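Local coordinates for protein paenibacillus xanthan lyase (Paenibacillus, PDB 6F2P) that cleaves the terminal, typically pyruvylated, mannose from xanthan side chains, probably by beta-elimination, as a family 8 polysaccharide lyase, at residues T781-N786 with G797-A802; M826-S831 with K890-N895. One frame throughout, in Å; residues are numbered along the deposited sequence.

Contact 1: residues T781-N786 with G797-A802. With CA (calcium ion), chain D.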
loop_
_atom_site.group_PDB
_atom_site.type_symbol
_atom_site.label_atom_id
_atom_site.label_comp_id
_atom_site.label_asym_id
_atom_site.label_seq_id
_atom_site.Cartn_x
_atom_site.Cartn_y
_atom_site.Cartn_z
ATOM N N THR A 781 4.365 -5.418 -26.163
ATOM C CA THR A 781 5.495 -5.828 -25.335
ATOM C C THR A 781 6.793 -5.965 -26.130
ATOM O O THR A 781 6.861 -6.711 -27.104
ATOM C CB THR A 781 5.210 -7.147 -24.611
ATOM O OG1 THR A 781 4.075 -6.978 -23.759
ATOM C CG2 THR A 781 6.405 -7.566 -23.772
ATOM N N PRO A 782 7.836 -5.238 -25.711
ATOM C CA PRO A 782 9.147 -5.362 -26.352
ATOM C C PRO A 782 9.949 -6.515 -25.753
ATOM O O PRO A 782 9.678 -6.940 -24.629
ATOM C CB PRO A 782 9.812 -4.030 -26.011
ATOM C CG PRO A 782 9.250 -3.689 -24.675
ATOM C CD PRO A 782 7.829 -4.196 -24.669
ATOM N N VAL A 783 10.921 -7.018 -26.508
ATOM C CA VAL A 783 11.800 -8.079 -26.028
ATOM C C VAL A 783 13.256 -7.638 -26.191
ATOM O O VAL A 783 13.604 -6.981 -27.176
ATOM C CB VAL A 783 11.577 -9.388 -26.817
ATOM C CG1 VAL A 783 12.457 -10.505 -26.273
ATOM C CG2 VAL A 783 10.115 -9.783 -26.790
ATOM N N VAL A 784 14.099 -7.993 -25.224
ATOM C CA VAL A 784 15.527 -7.705 -25.300
ATOM C C VAL A 784 16.270 -8.821 -26.035
ATOM O O VAL A 784 16.113 -9.997 -25.714
ATOM C CB VAL A 784 16.141 -7.540 -23.894
ATOM C CG1 VAL A 784 17.646 -7.405 -23.979
ATOM C CG2 VAL A 784 15.531 -6.347 -23.179
ATOM N N TYR A 785 17.074 -8.450 -27.026
ATOM C CA TYR A 785 17.925 -9.410 -27.716
ATOM C C TYR A 785 19.397 -9.093 -27.474
ATOM O O TYR A 785 19.765 -7.935 -27.264
ATOM C CB TYR A 785 17.642 -9.386 -29.211
ATOM C CG TYR A 785 16.222 -9.735 -29.573
ATOM C CD1 TYR A 785 15.793 -11.055 -29.578
ATOM C CD2 TYR A 785 15.312 -8.746 -29.926
ATOM C CE1 TYR A 785 14.487 -11.386 -29.916
ATOM C CE2 TYR A 785 14.008 -9.064 -30.272
ATOM C CZ TYR A 785 13.600 -10.388 -30.261
ATOM O OH TYR A 785 12.302 -10.714 -30.596
ATOM N N ASN A 786 20.240 -10.118 -27.497
ATOM C CA ASN A 786 21.676 -9.896 -27.378
ATOM C C ASN A 786 22.316 -9.584 -28.727
ATOM O O ASN A 786 21.851 -10.053 -29.776
ATOM C CB ASN A 786 22.359 -11.089 -26.717
ATOM C CG ASN A 786 21.828 -11.358 -25.328
ATOM O OD1 ASN A 786 21.536 -10.428 -24.573
ATOM N ND2 ASN A 786 21.684 -12.634 -24.985
ATOM N N GLY A 797 13.962 -4.826 -28.797
ATOM C CA GLY A 797 13.171 -5.025 -29.996
ATOM C C GLY A 797 11.721 -4.707 -29.735
ATOM O O GLY A 797 11.046 -5.423 -29.006
ATOM N N PHE A 798 11.245 -3.611 -30.311
ATOM C CA PHE A 798 9.831 -3.282 -30.239
ATOM C C PHE A 798 9.093 -4.323 -31.060
ATOM O O PHE A 798 9.643 -4.854 -32.023
ATOM C CB PHE A 798 9.554 -1.898 -30.827
ATOM C CG PHE A 798 9.995 -0.760 -29.956
ATOM C CD1 PHE A 798 11.004 -0.928 -29.011
ATOM C CD2 PHE A 798 9.397 0.486 -30.078
ATOM C CE1 PHE A 798 11.417 0.133 -28.207
ATOM C CE2 PHE A 798 9.798 1.553 -29.277
ATOM C CZ PHE A 798 10.810 1.376 -28.339
ATOM N N ASN A 799 7.853 -4.613 -30.686
ATOM C CA ASN A 799 7.027 -5.547 -31.446
ATOM C C ASN A 799 5.786 -4.870 -31.997
ATOM O O ASN A 799 4.804 -5.532 -32.322
ATOM C CB ASN A 799 6.642 -6.741 -30.584
ATOM C CG ASN A 799 7.793 -7.697 -30.394
ATOM O OD1 ASN A 799 8.383 -8.169 -31.366
ATOM N ND2 ASN A 799 8.139 -7.974 -29.139
ATOM N N ASN A 800 5.853 -3.546 -32.093
ATOM C CA ASN A 800 4.741 -2.714 -32.530
ATOM C C ASN A 800 4.096 -3.175 -33.833
ATOM O O ASN A 800 4.789 -3.377 -34.834
ATOM C CB ASN A 800 5.195 -1.260 -32.634
ATOM C CG ASN A 800 5.745 -0.732 -31.318
ATOM O OD1 ASN A 800 6.347 -1.480 -30.544
ATOM N ND2 ASN A 800 5.531 0.554 -31.053
ATOM N N ASN A 801 2.767 -3.335 -33.785
ATOM C CA ASN A 801 1.949 -3.888 -34.872
ATOM C C ASN A 801 1.525 -2.866 -35.892
ATOM O O ASN A 801 1.433 -3.169 -37.075
ATOM C CB ASN A 801 0.633 -4.457 -34.331
ATOM C CG ASN A 801 0.829 -5.578 -33.362
ATOM O OD1 ASN A 801 0.276 -5.553 -32.261
ATOM N ND2 ASN A 801 1.594 -6.589 -33.763
ATOM N N ALA A 802 1.206 -1.669 -35.418
ATOM C CA ALA A 802 0.461 -0.717 -36.225
ATOM C C ALA A 802 0.732 0.722 -35.819
ATOM O O ALA A 802 1.404 0.984 -34.825
ATOM C CB ALA A 802 -1.030 -1.015 -36.123
HETATM CA CA CA D . -0.435 -3.250 -31.414
#
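The amide nitrogen of Asn799 reaches across to the backbone of Thr781: ND2 lies 2.7 Å from Thr781 O with an N-H...O angle of 174°, and the oxygen is within 4° of the amide plane, so the bond is straight and uses the N-H head on. With CG beside the backbone N (chi1 -75°), the amide is swung toward 781-786, where ND2 also passes the CG2 methyl of Val783 at 3.6 Å. The other end of the amide, OD1, accepts from Lys890 NZ, so both polar atoms of Asn799 are engaged and its flip is fixed. Replacing it with an alanine would probably leave Thr781 O without this donor and Lys890 without an amide acceptor. Beside it, Val783 and Gly797 form an antiparallel hydrogen-bonded pair: Gly797 N to Val783 O is 2.7 Å, Val783 N to Gly797 O 3.0 Å. Tyr785 turns the CE2 edge of its ring to Gly797 CA (4.1 Å), while Val783 CG1 lies above one face, toward the rim. Further on, Asn801 OD1 binds a calcium ion with Asp780 and Asp805. Strands 783-786 and 794-798 form a hairpin whose second strand borders 891-900, and Phe798, pointing away from 781-786, packs on Leu891, Leu893, Val807 and Phe809.

Contact 2: residues M826-S831 with K890-N895. With CA (calcium ion), chain C.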
loop_
_atom_site.group_PDB
_atom_site.type_symbol
_atom_site.label_atom_id
_atom_site.label_comp_id
_atom_site.label_asym_id
_atom_site.label_seq_id
_atom_site.Cartn_x
_atom_site.Cartn_y
_atom_site.Cartn_z
ATOM N N MET A 826 19.716 -0.118 -33.834
ATOM C CA MET A 826 20.339 -1.217 -34.566
ATOM C C MET A 826 19.577 -1.477 -35.865
ATOM O O MET A 826 18.354 -1.291 -35.931
ATOM C CB MET A 826 20.373 -2.478 -33.711
ATOM C CG MET A 826 21.036 -2.288 -32.367
ATOM S SD MET A 826 22.795 -1.983 -32.548
ATOM C CE MET A 826 22.858 -0.279 -32.047
ATOM N N LYS A 827 20.298 -1.896 -36.903
ATOM C CA LYS A 827 19.665 -2.197 -38.181
ATOM C C LYS A 827 18.769 -3.422 -38.051
ATOM O O LYS A 827 19.138 -4.421 -37.426
ATOM C CB LYS A 827 20.711 -2.429 -39.279
ATOM C CG LYS A 827 20.120 -2.689 -40.668
ATOM C CD LYS A 827 21.214 -2.977 -41.690
ATOM C CE LYS A 827 20.639 -3.390 -43.038
ATOM N NZ LYS A 827 21.733 -3.817 -43.956
ATOM N N SER A 828 17.588 -3.335 -38.645
ATOM C CA SER A 828 16.640 -4.431 -38.635
ATOM C C SER A 828 15.801 -4.303 -39.892
ATOM O O SER A 828 15.387 -3.202 -40.255
ATOM C CB SER A 828 15.759 -4.353 -37.385
ATOM O OG SER A 828 14.690 -5.285 -37.420
ATOM N N THR A 829 15.552 -5.421 -40.564
ATOM C CA THR A 829 14.763 -5.394 -41.790
ATOM C C THR A 829 13.312 -5.027 -41.477
ATOM O O THR A 829 12.529 -4.706 -42.375
ATOM C CB THR A 829 14.847 -6.732 -42.555
ATOM O OG1 THR A 829 14.584 -7.815 -41.658
ATOM C CG2 THR A 829 16.240 -6.915 -43.154
ATOM N N ASN A 830 12.974 -5.075 -40.189
ATOM C CA ASN A 830 11.679 -4.641 -39.686
ATOM C C ASN A 830 11.858 -3.394 -38.831
ATOM O O ASN A 830 12.020 -3.492 -37.616
ATOM C CB ASN A 830 11.053 -5.754 -38.846
ATOM C CG ASN A 830 9.570 -5.547 -38.602
ATOM O OD1 ASN A 830 9.072 -4.419 -38.628
ATOM N ND2 ASN A 830 8.853 -6.644 -38.359
ATOM N N SER A 831 11.845 -2.229 -39.478
ATOM C CA SER A 831 12.012 -0.945 -38.797
ATOM C C SER A 831 10.968 0.064 -39.264
ATOM O O SER A 831 10.960 0.455 -40.431
ATOM C CB SER A 831 13.408 -0.374 -39.061
ATOM O OG SER A 831 14.423 -1.224 -38.557
ATOM N N LYS A 890 8.256 -2.595 -36.477
ATOM C CA LYS A 890 9.103 -2.821 -35.307
ATOM C C LYS A 890 10.323 -1.904 -35.243
ATOM O O LYS A 890 10.458 -0.957 -36.025
ATOM C CB LYS A 890 9.508 -4.292 -35.207
ATOM C CG LYS A 890 8.312 -5.221 -35.048
ATOM C CD LYS A 890 8.729 -6.669 -34.848
ATOM C CE LYS A 890 7.505 -7.557 -34.685
ATOM N NZ LYS A 890 7.882 -8.937 -34.285
ATOM N N LEU A 891 11.208 -2.187 -34.295
ATOM C CA LEU A 891 12.361 -1.330 -34.073
ATOM C C LEU A 891 13.342 -2.020 -33.144
ATOM O O LEU A 891 12.939 -2.745 -32.228
ATOM C CB LEU A 891 11.904 -0.006 -33.461
ATOM C CG LEU A 891 12.930 1.076 -33.121
ATOM C CD1 LEU A 891 13.566 1.650 -34.382
ATOM C CD2 LEU A 891 12.264 2.176 -32.308
ATOM N N MET A 892 14.630 -1.810 -33.392
ATOM C CA MET A 892 15.674 -2.307 -32.508
ATOM C C MET A 892 16.349 -1.137 -31.789
ATOM O O MET A 892 17.340 -0.585 -32.277
ATOM C CB MET A 892 16.711 -3.117 -33.294
ATOM C CG MET A 892 16.243 -4.498 -33.723
ATOM S SD MET A 892 16.044 -5.630 -32.329
ATOM C CE MET A 892 14.870 -6.789 -33.027
ATOM N N LEU A 893 15.810 -0.763 -30.632
ATOM C CA LEU A 893 16.322 0.373 -29.867
ATOM C C LEU A 893 17.500 -0.017 -28.966
ATOM O O LEU A 893 17.383 -0.917 -28.135
ATOM C CB LEU A 893 15.188 0.980 -29.038
ATOM C CG LEU A 893 15.457 2.164 -28.107
ATOM C CD1 LEU A 893 16.089 3.333 -28.848
ATOM C CD2 LEU A 893 14.144 2.586 -27.464
ATOM N N ASP A 894 18.632 0.661 -29.125
ATOM C CA ASP A 894 19.809 0.344 -28.320
ATOM C C ASP A 894 19.871 1.224 -27.079
ATOM O O ASP A 894 19.964 0.716 -25.962
ATOM C CB ASP A 894 21.103 0.466 -29.144
ATOM C CG ASP A 894 22.343 -0.037 -28.388
ATOM O OD1 ASP A 894 22.189 -0.571 -27.264
ATOM O OD2 ASP A 894 23.470 0.089 -28.922
ATOM N N ASN A 895 19.823 2.541 -27.275
ATOM C CA ASN A 895 19.878 3.468 -26.147
ATOM C C ASN A 895 19.420 4.887 -26.477
ATOM O O ASN A 895 19.053 5.186 -27.611
ATOM C CB ASN A 895 21.279 3.489 -25.517
ATOM C CG ASN A 895 22.352 4.023 -26.458
ATOM O OD1 ASN A 895 22.085 4.841 -27.338
ATOM N ND2 ASN A 895 23.584 3.566 -26.260
HETATM CA CA CA C . 21.778 -1.289 -25.157
HETATM O O HOH W 1 15.388 -1.249 -35.782
#
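Met826 and Met892 are joined by one direct backbone bond, Met826 N to Met892 O at 2.9 Å, with the donor nearly in line with the carbonyl (C=O...N 162°). The return link runs through a water, which accepts from Met892 N and donates to Met826 O at 3.0 Å and to Ser831 OG. That hydroxyl in turn donates to Ser828 O (2.8 Å), so the water and Ser831 tie the loop 826-831 to itself as well as to the strand. Beyond it, Lys890 N donates to Asn830 OD1 at 2.9 Å; the donor stands 47° out of the carbonyl plane, hence off the lone pairs. With its CG trans to the main-chain nitrogen (chi1 -164°), Asn830 lays its amide obliquely across the extended Lys890 chain, where ND2 meets CD at 3.5 Å. Next to this, Ser831 CA makes a CA-H...O contact with Lys890 O. The apolar part is formed by the methionines: Met826 CB meets Met892 CB at 3.7 Å, and Met892 CG, where the chain bends at chi2, lies 3.7 Å from Ser828 CB. At the other end, the bent Met826 chain places its CE methyl against Asp894, 3.5 Å from CB. Asp894 OD2 pairs with Arg824, whereas OD1 and the backbone O both bind a calcium ion, which Glu769, Glu771, Ser791 and Lys794 complete. Asp894 and Asn895 both face Arg824, the signature of a classic beta bulge. A calcium bound by this strand of a beta-sandwich resembles the structural metal sites of many carbohydrate-binding modules.

Overall arrangement
Both contacts lie in the same beta-sandwich domain, with centres about 9 Å apart, and share a sheet in which strands 794-798 and 891-900 are neighbours. They meet at the Phe798 to Leu891 backbone bond, and Phe798 CZ packs on Leu893 CD2. Contact 1 is local, closing a hairpin of neighbouring strands, and three of its seven touching residues are exposed; contact 2 joins segments 59 residues apart, with half of its touching residues buried. Both set an asparagine amide against main chain, as donor in contact 1 and acceptor in contact 2; contact 1 adds a two-bond antiparallel bridge, contact 2 a single direct main-chain bond, a water and methionine packing. Each holds a ligand of a different calcium ion.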